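Local coordinates for tail protein, 43 kDa (Neisseria meningitidis MC58, PDB 3D37), which is of unknown function but probably serves as a structural component of the baseplate in a Mu-like phage tail, at residues A[127-133]-A[172-178]; A[98-103]-A[149-155]; A[163-167]-A[341-345]. All blocks are in the same frame, centred on the assembly; numbering follows the deposited sequence.

Contact 1. Residues A[127-133]-A[172-178]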
ATOM      1  N   ILE A 127      43.414 -15.012  -0.942  1.00 47.63           N
ATOM      2  CA  ILE A 127      43.250 -15.785   0.307  1.00 47.76           C
ATOM      3  C   ILE A 127      44.663 -15.958   0.919  1.00 48.07           C
ATOM      4  O   ILE A 127      45.446 -16.797   0.488  1.00 47.78           O
ATOM      5  CB  ILE A 127      42.537 -17.176   0.054  1.00 47.78           C
ATOM      6  CG1 ILE A 127      41.178 -16.977  -0.634  1.00 47.09           C
ATOM      7  CG2 ILE A 127      42.354 -17.953   1.366  1.00 46.93           C
ATOM      8  CD1 ILE A 127      40.609 -18.219  -1.350  1.00 47.45           C
ATOM      9  N   LYS A 128      44.967 -15.156   1.934  1.00 48.75           N
ATOM     10  CA  LYS A 128      46.329 -15.008   2.434  1.00 48.87           C
ATOM     11  C   LYS A 128      46.712 -15.941   3.589  1.00 48.31           C
ATOM     12  O   LYS A 128      47.886 -15.973   3.962  1.00 49.33           O
ATOM     13  CB  LYS A 128      46.573 -13.566   2.867  1.00 50.03           C
ATOM     14  CG  LYS A 128      46.729 -12.561   1.744  1.00 51.17           C
ATOM     15  CD  LYS A 128      46.719 -11.146   2.293  1.00 51.13           C
ATOM     16  CE  LYS A 128      46.898 -10.103   1.168  1.00 53.76           C
ATOM     17  NZ  LYS A 128      46.384  -8.718   1.539  1.00 53.98           N
ATOM     18  N   ALA A 129      45.754 -16.680   4.160  1.00 47.27           N
ATOM     19  CA  ALA A 129      46.061 -17.763   5.108  1.00 46.07           C
ATOM     20  C   ALA A 129      44.986 -18.820   5.063  1.00 45.68           C
ATOM     21  O   ALA A 129      43.807 -18.515   4.816  1.00 43.86           O
ATOM     22  CB  ALA A 129      46.207 -17.249   6.531  1.00 46.37           C
ATOM     23  N   VAL A 130      45.406 -20.072   5.275  1.00 44.12           N
ATOM     24  CA  VAL A 130      44.492 -21.195   5.461  1.00 44.02           C
ATOM     25  C   VAL A 130      44.756 -21.799   6.858  1.00 44.72           C
ATOM     26  O   VAL A 130      45.891 -22.118   7.205  1.00 45.08           O
ATOM     27  CB  VAL A 130      44.659 -22.237   4.356  1.00 43.13           C
ATOM     28  CG1 VAL A 130      43.557 -23.282   4.415  1.00 39.96           C
ATOM     29  CG2 VAL A 130      44.703 -21.539   3.003  1.00 40.18           C
ATOM     30  N   VAL A 131      43.697 -21.967   7.630  1.00 44.93           N
ATOM     31  CA  VAL A 131      43.776 -22.342   9.027  1.00 45.42           C
ATOM     32  C   VAL A 131      42.853 -23.546   9.225  1.00 45.75           C
ATOM     33  O   VAL A 131      41.900 -23.769   8.434  1.00 44.30           O
ATOM     34  CB  VAL A 131      43.416 -21.107   9.922  1.00 46.08           C
ATOM     35  CG1 VAL A 131      42.844 -21.494  11.292  1.00 48.27           C
ATOM     36  CG2 VAL A 131      44.651 -20.202  10.103  1.00 45.62           C
ATOM     37  N   LEU A 132      43.188 -24.369  10.226  1.00 46.00           N
ATOM     38  CA  LEU A 132      42.383 -25.544  10.576  1.00 46.49           C
ATOM     39  C   LEU A 132      41.729 -25.152  11.883  1.00 47.11           C
ATOM     40  O   LEU A 132      42.377 -24.635  12.805  1.00 47.20           O
ATOM     41  CB  LEU A 132      43.204 -26.855  10.654  1.00 46.61           C
ATOM     42  CG  LEU A 132      42.518 -28.208  10.975  1.00 44.73           C
ATOM     43  CD1 LEU A 132      41.795 -28.819   9.799  1.00 39.44           C
ATOM     44  CD2 LEU A 132      43.530 -29.238  11.557  1.00 46.67           C
ATOM     45  N   LYS A 133      40.413 -25.311  11.921  1.00 47.95           N
ATOM     46  CA  LYS A 133      39.639 -24.931  13.101  1.00 48.56           C
ATOM     47  C   LYS A 133      39.098 -26.239  13.703  1.00 48.77           C
ATOM     48  O   LYS A 133      37.890 -26.534  13.709  1.00 48.35           O
ATOM     49  CB  LYS A 133      38.553 -23.922  12.690  1.00 48.79           C
ATOM     50  CG  LYS A 133      38.533 -22.648  13.487  1.00 49.90           C
ATOM     51  CD  LYS A 133      39.761 -21.801  13.261  1.00 51.28           C
ATOM     52  CE  LYS A 133      39.747 -20.596  14.164  1.00 52.13           C
ATOM     53  NZ  LYS A 133      38.687 -19.633  13.740  1.00 52.63           N
ATOM     54  N   GLY A 172      39.365 -12.737   5.496  1.00 31.43           N
ATOM     55  CA  GLY A 172      39.722 -13.375   4.240  1.00 31.63           C
ATOM     56  C   GLY A 172      40.484 -14.712   4.367  1.00 31.89           C
ATOM     57  O   GLY A 172      40.851 -15.291   3.349  1.00 30.08           O
ATOM     58  N   THR A 173      40.708 -15.186   5.599  1.00 32.65           N
ATOM     59  CA  THR A 173      41.324 -16.523   5.847  1.00 33.39           C
ATOM     60  C   THR A 173      40.309 -17.615   5.551  1.00 33.70           C
ATOM     61  O   THR A 173      39.150 -17.532   5.965  1.00 32.21           O
ATOM     62  CB  THR A 173      41.753 -16.655   7.334  1.00 33.52           C
ATOM     63  OG1 THR A 173      42.593 -15.569   7.692  1.00 36.35           O
ATOM     64  CG2 THR A 173      42.460 -17.941   7.637  1.00 34.69           C
ATOM     65  N   LEU A 174      40.746 -18.632   4.801  1.00 33.64           N
ATOM     66  CA  LEU A 174      39.963 -19.813   4.584  1.00 34.20           C
ATOM     67  C   LEU A 174      40.150 -20.750   5.822  1.00 35.02           C
ATOM     68  O   LEU A 174      41.290 -20.993   6.263  1.00 34.35           O
ATOM     69  CB  LEU A 174      40.410 -20.472   3.292  1.00 33.97           C
ATOM     70  CG  LEU A 174      39.764 -21.802   2.903  1.00 35.80           C
ATOM     71  CD1 LEU A 174      38.236 -21.696   2.701  1.00 32.98           C
ATOM     72  CD2 LEU A 174      40.487 -22.350   1.652  1.00 33.70           C
ATOM     73  N   VAL A 175      39.039 -21.228   6.387  1.00 34.48           N
ATOM     74  CA  VAL A 175      39.079 -22.131   7.521  1.00 34.67           C
ATOM     75  C   VAL A 175      38.505 -23.436   7.021  1.00 35.50           C
ATOM     76  O   VAL A 175      37.606 -23.409   6.203  1.00 35.14           O
ATOM     77  CB  VAL A 175      38.317 -21.603   8.704  1.00 33.55           C
ATOM     78  CG1 VAL A 175      38.138 -22.686   9.779  1.00 33.55           C
ATOM     79  CG2 VAL A 175      39.012 -20.398   9.288  1.00 33.74           C
ATOM     80  N   VAL A 176      39.129 -24.571   7.383  1.00 37.14           N
ATOM     81  CA  VAL A 176      38.439 -25.888   7.360  1.00 37.35           C
ATOM     82  C   VAL A 176      38.374 -26.261   8.810  1.00 37.18           C
ATOM     83  O   VAL A 176      39.361 -26.116   9.560  1.00 38.43           O
ATOM     84  CB  VAL A 176      39.069 -26.982   6.478  1.00 38.40           C
ATOM     85  CG1 VAL A 176      38.376 -28.311   6.728  1.00 40.93           C
ATOM     86  CG2 VAL A 176      38.882 -26.657   5.005  1.00 39.70           C
ATOM     87  N   GLY A 177      37.181 -26.638   9.245  1.00 36.41           N
ATOM     88  CA  GLY A 177      36.941 -26.771  10.665  1.00 36.42           C
ATOM     89  C   GLY A 177      35.516 -27.090  11.055  1.00 36.01           C
ATOM     90  O   GLY A 177      34.735 -27.615  10.277  1.00 35.78           O
ATOM     91  N   GLY A 178      35.201 -26.793  12.304  1.00 37.11           N
ATOM     92  CA  GLY A 178      33.893 -27.101  12.850  1.00 37.26           C
ATOM     93  C   GLY A 178      33.614 -26.288  14.070  1.00 38.15           C
ATOM     94  O   GLY A 178      34.405 -25.411  14.451  1.00 38.18           O
TER
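Strands 130-133 and 174-177 are parallel neighbours in a three-stranded mixed sheet, in which Val-131 and Lys-133 bond to the residues flanking their bridge partners, Val-175 and Gly-177. Val-131 N donates to Leu-174 O (2.9 Å), while Val-131 O accepts from Val-176 N (3.1 Å). Lys-133 repeats the alternation: its N reaches Val-176 O at 2.7 Å and its O receives Gly-178 N at 3.0 Å. Val-130, Leu-132, Leu-174 and Val-176 face the helices, where branched apolar chains suit the packing; Val-130 and Leu-132 touch helix 113-121. Ahead of the strands, Ile-127 carries its CG2 anti to the backbone N, which brings that methyl to 3.7 Å from Leu-174 CB. On the other face, Thr-173 directs CG2 toward the neighbouring strand, 4.0 Å from Val-131 CG2, and OG1 binds Asp-171. Glycine suits position 177: with its CA 4.1 Å from Lys-133 CA, a side chain would run into Lys-133 CB on the same face. The flexible Lys-133 chain bends at chi2 (67°) and leads its ammonium to a salt bridge with Glu-169. The helix-facing side of the paired strands is thus wholly apolar, while the other mixes Val-131 and Val-175 with the charge-paired Lys-133.

Contact 2. Residues A[98-103]-A[149-155]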
ATOM      1  N   LEU A  98      36.311 -19.558  -5.409  1.00 40.37           N
ATOM      2  CA  LEU A  98      36.276 -21.026  -5.319  1.00 40.15           C
ATOM      3  C   LEU A  98      34.942 -21.610  -5.798  1.00 39.84           C
ATOM      4  O   LEU A  98      34.920 -22.643  -6.433  1.00 39.74           O
ATOM      5  CB  LEU A  98      36.571 -21.446  -3.883  1.00 40.91           C
ATOM      6  CG  LEU A  98      37.853 -20.845  -3.268  1.00 43.39           C
ATOM      7  CD1 LEU A  98      38.513 -21.785  -2.276  1.00 43.56           C
ATOM      8  CD2 LEU A  98      38.840 -20.459  -4.348  1.00 42.31           C
ATOM      9  N   VAL A  99      33.835 -20.915  -5.519  1.00 39.53           N
ATOM     10  CA  VAL A  99      32.503 -21.292  -6.013  1.00 39.36           C
ATOM     11  C   VAL A  99      32.379 -21.206  -7.519  1.00 40.07           C
ATOM     12  O   VAL A  99      31.654 -22.005  -8.158  1.00 39.79           O
ATOM     13  CB  VAL A  99      31.368 -20.386  -5.394  1.00 39.09           C
ATOM     14  CG1 VAL A  99      30.093 -20.529  -6.181  1.00 36.51           C
ATOM     15  CG2 VAL A  99      31.154 -20.696  -3.897  1.00 36.11           C
ATOM     16  N   ASP A 100      33.049 -20.211  -8.091  1.00 40.79           N
ATOM     17  CA  ASP A 100      32.964 -19.945  -9.522  1.00 41.66           C
ATOM     18  C   ASP A 100      33.954 -20.816 -10.309  1.00 42.67           C
ATOM     19  O   ASP A 100      33.624 -21.316 -11.363  1.00 41.73           O
ATOM     20  CB  ASP A 100      33.318 -18.496  -9.856  1.00 41.09           C
ATOM     21  CG  ASP A 100      32.289 -17.467  -9.377  1.00 41.20           C
ATOM     22  OD1 ASP A 100      31.141 -17.772  -8.931  1.00 38.12           O
ATOM     23  OD2 ASP A 100      32.698 -16.291  -9.441  1.00 41.45           O
ATOM     24  N   CYS A 101      35.175 -20.940  -9.793  1.00 44.72           N
ATOM     25  CA  CYS A 101      36.327 -21.500 -10.538  1.00 46.08           C
ATOM     26  C   CYS A 101      36.465 -23.009 -10.371  1.00 46.69           C
ATOM     27  O   CYS A 101      35.796 -23.627  -9.533  1.00 47.06           O
ATOM     28  CB  CYS A 101      37.632 -20.821 -10.096  1.00 46.62           C
ATOM     29  SG  CYS A 101      37.611 -18.954 -10.184  1.00 50.78           S
ATOM     30  N   SER A 102      37.309 -23.613 -11.184  1.00 46.92           N
ATOM     31  CA  SER A 102      37.367 -25.097 -11.189  1.00 48.06           C
ATOM     32  C   SER A 102      38.441 -25.707 -10.304  1.00 48.09           C
ATOM     33  O   SER A 102      39.547 -25.174 -10.193  1.00 47.53           O
ATOM     34  CB  SER A 102      37.449 -25.674 -12.601  1.00 47.32           C
ATOM     35  OG  SER A 102      36.182 -26.235 -12.870  1.00 49.89           O
ATOM     36  N   ALA A 103      38.085 -26.821  -9.660  1.00 48.78           N
ATOM     37  CA  ALA A 103      39.049 -27.554  -8.868  1.00 50.33           C
ATOM     38  C   ALA A 103      40.085 -28.103  -9.860  1.00 50.76           C
ATOM     39  O   ALA A 103      39.747 -28.328 -11.031  1.00 50.85           O
ATOM     40  CB  ALA A 103      38.361 -28.696  -8.053  1.00 50.30           C
ATOM     41  N   GLU A 149      33.929 -30.080 -11.005  1.00 53.32           N
ATOM     42  CA  GLU A 149      33.732 -29.627  -9.621  1.00 52.60           C
ATOM     43  C   GLU A 149      34.476 -28.320  -9.405  1.00 49.31           C
ATOM     44  O   GLU A 149      35.566 -28.060 -10.016  1.00 49.20           O
ATOM     45  CB  GLU A 149      34.101 -30.695  -8.553  1.00 52.19           C
ATOM     46  CG  GLU A 149      32.913 -31.651  -8.276  1.00 54.72           C
ATOM     47  CD  GLU A 149      32.980 -32.434  -6.957  1.00 55.39           C
ATOM     48  OE1 GLU A 149      33.965 -33.171  -6.695  1.00 58.89           O
ATOM     49  OE2 GLU A 149      31.988 -32.344  -6.204  1.00 60.76           O
ATOM     50  N   THR A 150      33.854 -27.507  -8.554  1.00 45.19           N
ATOM     51  CA  THR A 150      34.334 -26.226  -8.264  1.00 42.07           C
ATOM     52  C   THR A 150      35.333 -26.453  -7.170  1.00 41.31           C
ATOM     53  O   THR A 150      35.295 -27.453  -6.482  1.00 39.74           O
ATOM     54  CB  THR A 150      33.157 -25.293  -7.764  1.00 42.90           C
ATOM     55  OG1 THR A 150      32.625 -25.768  -6.505  1.00 40.69           O
ATOM     56  CG2 THR A 150      32.027 -25.196  -8.817  1.00 39.70           C
ATOM     57  N   VAL A 151      36.220 -25.509  -6.971  1.00 40.18           N
ATOM     58  CA  VAL A 151      37.118 -25.581  -5.815  1.00 39.70           C
ATOM     59  C   VAL A 151      36.315 -25.771  -4.490  1.00 38.66           C
ATOM     60  O   VAL A 151      36.711 -26.578  -3.608  1.00 37.43           O
ATOM     61  CB  VAL A 151      38.050 -24.347  -5.762  1.00 39.49           C
ATOM     62  CG1 VAL A 151      39.110 -24.514  -4.680  1.00 40.08           C
ATOM     63  CG2 VAL A 151      38.719 -24.112  -7.124  1.00 40.15           C
ATOM     64  N   TRP A 152      35.207 -25.015  -4.371  1.00 37.91           N
ATOM     65  CA  TRP A 152      34.316 -25.061  -3.218  1.00 36.89           C
ATOM     66  C   TRP A 152      33.704 -26.444  -2.985  1.00 35.94           C
ATOM     67  O   TRP A 152      33.835 -26.984  -1.911  1.00 35.39           O
ATOM     68  CB  TRP A 152      33.200 -23.992  -3.265  1.00 34.74           C
ATOM     69  CG  TRP A 152      32.741 -23.767  -1.893  1.00 32.36           C
ATOM     70  CD1 TRP A 152      31.607 -24.288  -1.296  1.00 31.54           C
ATOM     71  CD2 TRP A 152      33.466 -23.117  -0.868  1.00 32.04           C
ATOM     72  NE1 TRP A 152      31.590 -23.969   0.031  1.00 31.01           N
ATOM     73  CE2 TRP A 152      32.696 -23.231   0.328  1.00 29.15           C
ATOM     74  CE3 TRP A 152      34.656 -22.377  -0.844  1.00 29.95           C
ATOM     75  CZ2 TRP A 152      33.081 -22.646   1.520  1.00 31.01           C
ATOM     76  CZ3 TRP A 152      35.047 -21.812   0.335  1.00 31.50           C
ATOM     77  CH2 TRP A 152      34.263 -21.924   1.510  1.00 30.71           C
ATOM     78  N   GLN A 153      33.033 -26.990  -3.980  1.00 36.92           N
ATOM     79  CA  GLN A 153      32.542 -28.379  -3.925  1.00 38.21           C
ATOM     80  C   GLN A 153      33.585 -29.367  -3.493  1.00 38.85           C
ATOM     81  O   GLN A 153      33.316 -30.214  -2.635  1.00 39.73           O
ATOM     82  CB  GLN A 153      32.044 -28.821  -5.280  1.00 38.30           C
ATOM     83  CG  GLN A 153      30.690 -28.304  -5.589  1.00 38.80           C
ATOM     84  CD  GLN A 153      30.284 -28.569  -7.031  1.00 39.06           C
ATOM     85  OE1 GLN A 153      31.119 -28.531  -7.928  1.00 41.00           O
ATOM     86  NE2 GLN A 153      28.988 -28.793  -7.263  1.00 38.45           N
ATOM     87  N   ALA A 154      34.789 -29.237  -4.058  1.00 38.88           N
ATOM     88  CA  ALA A 154      35.864 -30.136  -3.761  1.00 38.65           C
ATOM     89  C   ALA A 154      36.314 -29.950  -2.331  1.00 38.64           C
ATOM     90  O   ALA A 154      36.645 -30.907  -1.619  1.00 37.52           O
ATOM     91  CB  ALA A 154      37.076 -29.890  -4.741  1.00 39.17           C
ATOM     92  N   LEU A 155      36.347 -28.702  -1.909  1.00 37.76           N
ATOM     93  CA  LEU A 155      36.786 -28.403  -0.581  1.00 38.20           C
ATOM     94  C   LEU A 155      35.760 -28.931   0.474  1.00 37.62           C
ATOM     95  O   LEU A 155      36.147 -29.375   1.570  1.00 35.67           O
ATOM     96  CB  LEU A 155      36.931 -26.891  -0.475  1.00 38.96           C
ATOM     97  CG  LEU A 155      37.782 -26.199   0.557  1.00 38.74           C
ATOM     98  CD1 LEU A 155      39.165 -26.762   0.581  1.00 38.22           C
ATOM     99  CD2 LEU A 155      37.784 -24.759   0.097  1.00 38.79           C
TER
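Backbone hydrogen bonds join Leu-98, Cys-101 and Ala-103 to the start of helix 151-161. Ala-103 N donates to Glu-149 O at 2.8 Å, and Val-151 N to Cys-101 O at 3.2 Å, so the chain leaving helix 95-100 runs beside the residues that lead into helix 151-161. Trp-152 N reaches Leu-98 O at 3.2 Å from well above the carbonyl plane (70° out of it), away from the lone pairs. The amides of Val-151 and Trp-152 belong to the first turn, which lacks acceptors from its own helix, and carbonyls of the other segment serve instead. The same helix start carries a capping box: Gln-153 N donates to Thr-150 OG1 (2.8 Å), and Thr-150 N returns a bond to a lone pair of Gln-153 OE1 (3.0 Å). Threonine suits this N-cap because chi1 of 65° sets OG1 between N and C, facing the helix amides. Apolar contact centres on Leu-98, whose CB meets the edge of the Trp-152 ring near CE3 and whose CD1 reaches Val-151 CG1 at 3.7 Å. Alongside, the small methyls of Ala-103 and Ala-154 allow CB-CB packing at 3.7 Å. Among the charges, Asp-100 forms salt bridges with Arg-92 and with Arg-247 of a second subunit.

Contact 3. Residues A[163-167]-A[341-345]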
ATOM      1  N   GLY A 163      34.550 -34.941   8.766  1.00 36.83           N
ATOM      2  CA  GLY A 163      33.584 -34.279   9.671  1.00 37.06           C
ATOM      3  C   GLY A 163      33.873 -32.790   9.876  1.00 37.55           C
ATOM      4  O   GLY A 163      33.651 -32.243  10.977  1.00 39.28           O
ATOM      5  N   LEU A 164      34.391 -32.143   8.831  1.00 36.30           N
ATOM      6  CA  LEU A 164      34.687 -30.711   8.882  1.00 34.93           C
ATOM      7  C   LEU A 164      33.926 -29.966   7.780  1.00 33.23           C
ATOM      8  O   LEU A 164      33.163 -30.557   7.018  1.00 32.15           O
ATOM      9  CB  LEU A 164      36.205 -30.458   8.851  1.00 35.47           C
ATOM     10  CG  LEU A 164      37.080 -31.151   9.928  1.00 36.01           C
ATOM     11  CD1 LEU A 164      38.601 -30.720   9.886  1.00 32.99           C
ATOM     12  CD2 LEU A 164      36.520 -30.898  11.317  1.00 35.69           C
ATOM     13  N   HIS A 165      34.086 -28.642   7.745  1.00 32.10           N
ATOM     14  CA  HIS A 165      33.453 -27.835   6.721  1.00 31.62           C
ATOM     15  C   HIS A 165      34.312 -26.609   6.445  1.00 30.28           C
ATOM     16  O   HIS A 165      34.927 -26.083   7.369  1.00 29.79           O
ATOM     17  CB  HIS A 165      32.025 -27.405   7.224  1.00 30.88           C
ATOM     18  CG  HIS A 165      31.139 -26.905   6.140  1.00 30.41           C
ATOM     19  ND1 HIS A 165      30.409 -27.746   5.332  1.00 29.82           N
ATOM     20  CD2 HIS A 165      30.866 -25.648   5.715  1.00 31.56           C
ATOM     21  CE1 HIS A 165      29.753 -27.040   4.432  1.00 29.33           C
ATOM     22  NE2 HIS A 165      29.999 -25.758   4.654  1.00 30.96           N
ATOM     23  N   PRO A 166      34.317 -26.106   5.193  1.00 30.00           N
ATOM     24  CA  PRO A 166      35.042 -24.882   4.889  1.00 30.28           C
ATOM     25  C   PRO A 166      34.230 -23.595   5.083  1.00 30.15           C
ATOM     26  O   PRO A 166      33.036 -23.586   4.808  1.00 27.70           O
ATOM     27  CB  PRO A 166      35.349 -25.029   3.402  1.00 29.87           C
ATOM     28  CG  PRO A 166      34.198 -25.744   2.870  1.00 30.07           C
ATOM     29  CD  PRO A 166      33.685 -26.654   3.985  1.00 30.73           C
ATOM     30  N   TRP A 167      34.892 -22.523   5.528  1.00 30.72           N
ATOM     31  CA  TRP A 167      34.326 -21.179   5.388  1.00 31.72           C
ATOM     32  C   TRP A 167      35.410 -20.162   5.338  1.00 32.15           C
ATOM     33  O   TRP A 167      36.515 -20.437   5.775  1.00 29.50           O
ATOM     34  CB  TRP A 167      33.364 -20.846   6.535  1.00 31.26           C
ATOM     35  CG  TRP A 167      33.982 -20.811   7.907  1.00 31.67           C
ATOM     36  CD1 TRP A 167      34.476 -19.732   8.540  1.00 31.39           C
ATOM     37  CD2 TRP A 167      34.131 -21.913   8.827  1.00 31.95           C
ATOM     38  NE1 TRP A 167      34.953 -20.081   9.784  1.00 32.32           N
ATOM     39  CE2 TRP A 167      34.729 -21.410   9.982  1.00 29.37           C
ATOM     40  CE3 TRP A 167      33.813 -23.272   8.765  1.00 29.78           C
ATOM     41  CZ2 TRP A 167      34.977 -22.194  11.079  1.00 32.42           C
ATOM     42  CZ3 TRP A 167      34.034 -24.032   9.822  1.00 30.03           C
ATOM     43  CH2 TRP A 167      34.621 -23.524  10.972  1.00 31.64           C
ATOM     44  N   TRP A 341      26.060 -29.825  14.819  1.00 31.85           N
ATOM     45  CA  TRP A 341      26.901 -29.566  13.629  1.00 32.06           C
ATOM     46  C   TRP A 341      28.369 -29.895  13.907  1.00 32.37           C
ATOM     47  O   TRP A 341      28.877 -29.531  14.944  1.00 32.34           O
ATOM     48  CB  TRP A 341      26.775 -28.062  13.186  1.00 30.91           C
ATOM     49  CG  TRP A 341      27.412 -27.727  11.822  1.00 30.79           C
ATOM     50  CD1 TRP A 341      27.118 -28.309  10.614  1.00 28.54           C
ATOM     51  CD2 TRP A 341      28.491 -26.781  11.548  1.00 30.93           C
ATOM     52  NE1 TRP A 341      27.910 -27.780   9.633  1.00 28.40           N
ATOM     53  CE2 TRP A 341      28.768 -26.858  10.169  1.00 29.44           C
ATOM     54  CE3 TRP A 341      29.228 -25.887  12.332  1.00 30.08           C
ATOM     55  CZ2 TRP A 341      29.738 -26.048   9.545  1.00 29.91           C
ATOM     56  CZ3 TRP A 341      30.198 -25.084  11.710  1.00 29.21           C
ATOM     57  CH2 TRP A 341      30.435 -25.167  10.340  1.00 29.71           C
ATOM     58  N   THR A 342      29.053 -30.527  12.944  1.00 34.01           N
ATOM     59  CA  THR A 342      30.491 -30.857  13.031  1.00 34.47           C
ATOM     60  C   THR A 342      30.991 -31.147  14.465  1.00 35.44           C
ATOM     61  O   THR A 342      31.859 -30.421  14.994  1.00 34.50           O
ATOM     62  CB  THR A 342      31.328 -29.705  12.442  1.00 34.80           C
ATOM     63  OG1 THR A 342      31.018 -28.506  13.154  1.00 34.72           O
ATOM     64  CG2 THR A 342      31.039 -29.505  10.951  1.00 31.20           C
ATOM     65  N   PRO A 343      30.430 -32.193  15.108  1.00 37.46           N
ATOM     66  CA  PRO A 343      30.764 -32.501  16.515  1.00 39.82           C
ATOM     67  C   PRO A 343      32.192 -33.055  16.731  1.00 42.00           C
ATOM     68  O   PRO A 343      32.736 -32.948  17.836  1.00 43.03           O
ATOM     69  CB  PRO A 343      29.703 -33.538  16.916  1.00 39.76           C
ATOM     70  CG  PRO A 343      29.314 -34.206  15.623  1.00 39.02           C
ATOM     71  CD  PRO A 343      29.434 -33.133  14.560  1.00 37.21           C
ATOM     72  N   ASP A 344      32.805 -33.603  15.685  1.00 43.69           N
ATOM     73  CA  ASP A 344      34.160 -34.135  15.805  1.00 44.79           C
ATOM     74  C   ASP A 344      35.233 -33.057  15.877  1.00 45.54           C
ATOM     75  O   ASP A 344      36.347 -33.340  16.332  1.00 44.84           O
ATOM     76  CB  ASP A 344      34.466 -35.073  14.641  1.00 45.76           C
ATOM     77  CG  ASP A 344      33.428 -36.185  14.507  1.00 49.38           C
ATOM     78  OD1 ASP A 344      32.811 -36.547  15.557  1.00 52.10           O
ATOM     79  OD2 ASP A 344      33.243 -36.691  13.359  1.00 53.25           O
ATOM     80  N   ALA A 345      34.925 -31.828  15.445  1.00 45.15           N
ATOM     81  CA  ALA A 345      35.992 -30.846  15.267  1.00 45.99           C
ATOM     82  C   ALA A 345      36.729 -30.592  16.580  1.00 46.27           C
ATOM     83  O   ALA A 345      37.946 -30.420  16.600  1.00 46.14           O
ATOM     84  CB  ALA A 345      35.456 -29.518  14.663  1.00 44.31           C
TER
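His-165 and Trp-341 meet as an offset edge-to-face pair, with the six-membered edge of the indole turned toward the imidazole face. Their planes stand at 62° and the centroids of the His-165 ring and the Trp-341 six-membered ring lie 5.8 Å apart; the closest touch is Trp-341 CZ2 to His-165 CB, 3.5 Å. With CG anti to the backbone N (chi1 -170°), Trp-341 reaches across from its loop to the strand. Its neighbouring edge atom, Trp-341 CH2, meets Trp-167 CZ3 at 3.8 Å, but those two indoles are set obliquely, their planes at 44°. Thr-342 lays its CG2 methyl over the centre of the Trp-341 ring, 3.6 Å above the plane, in a CH-pi arrangement; its hydroxyl is engaged by Ala-179 N. The same threonine brings CB to 3.7 Å from Gly-163 O. Histidine suits its place by offering both a flat face to the tryptophan and a polar atom, ND1, which is bonded to Asn-160.

Farther along, Leu-164 CD2 packs on Ala-345 CB at 3.8 Å, a small methyl at the close of the type I turn from Thr-342 to Ala-345. Gly-163 has the positive phi of the C-prime residue, a conformation that glycine adopts readily. Phe-31 enlarges the aromatic group, stacking on Trp-341 and meeting Trp-167 edge-to-face. The arrangement is an aromatic cluster joining the loop after strand 330-337, far off in sequence, to a strand that follows directly from a helix ended by a Schellman motif.

All three contacts meet around one small sheet and the helices packed on it. Contacts 1 and 3 share that sheet, their centres about 13 Å apart: Val-175 N lies 2.7 Å from Trp-167 O, a probable hydrogen bond between strands 174-177 and 165-168. Contact 2 lies about 16 Å from contact 1, centre to centre, and Leu-155 CD2 touches Leu-174 CD2 at 3.9 Å where helix 151-161 packs on the sheet. The centres of contacts 2 and 3 are about 18 Å apart, yet Trp-152 CZ2 reaches Pro-166 O at 3.4 Å. Contacts 1 and 2 join parts of the gp44-like second-domain region, whereas contact 3 adds the sequence-remote loop after strand 330-337.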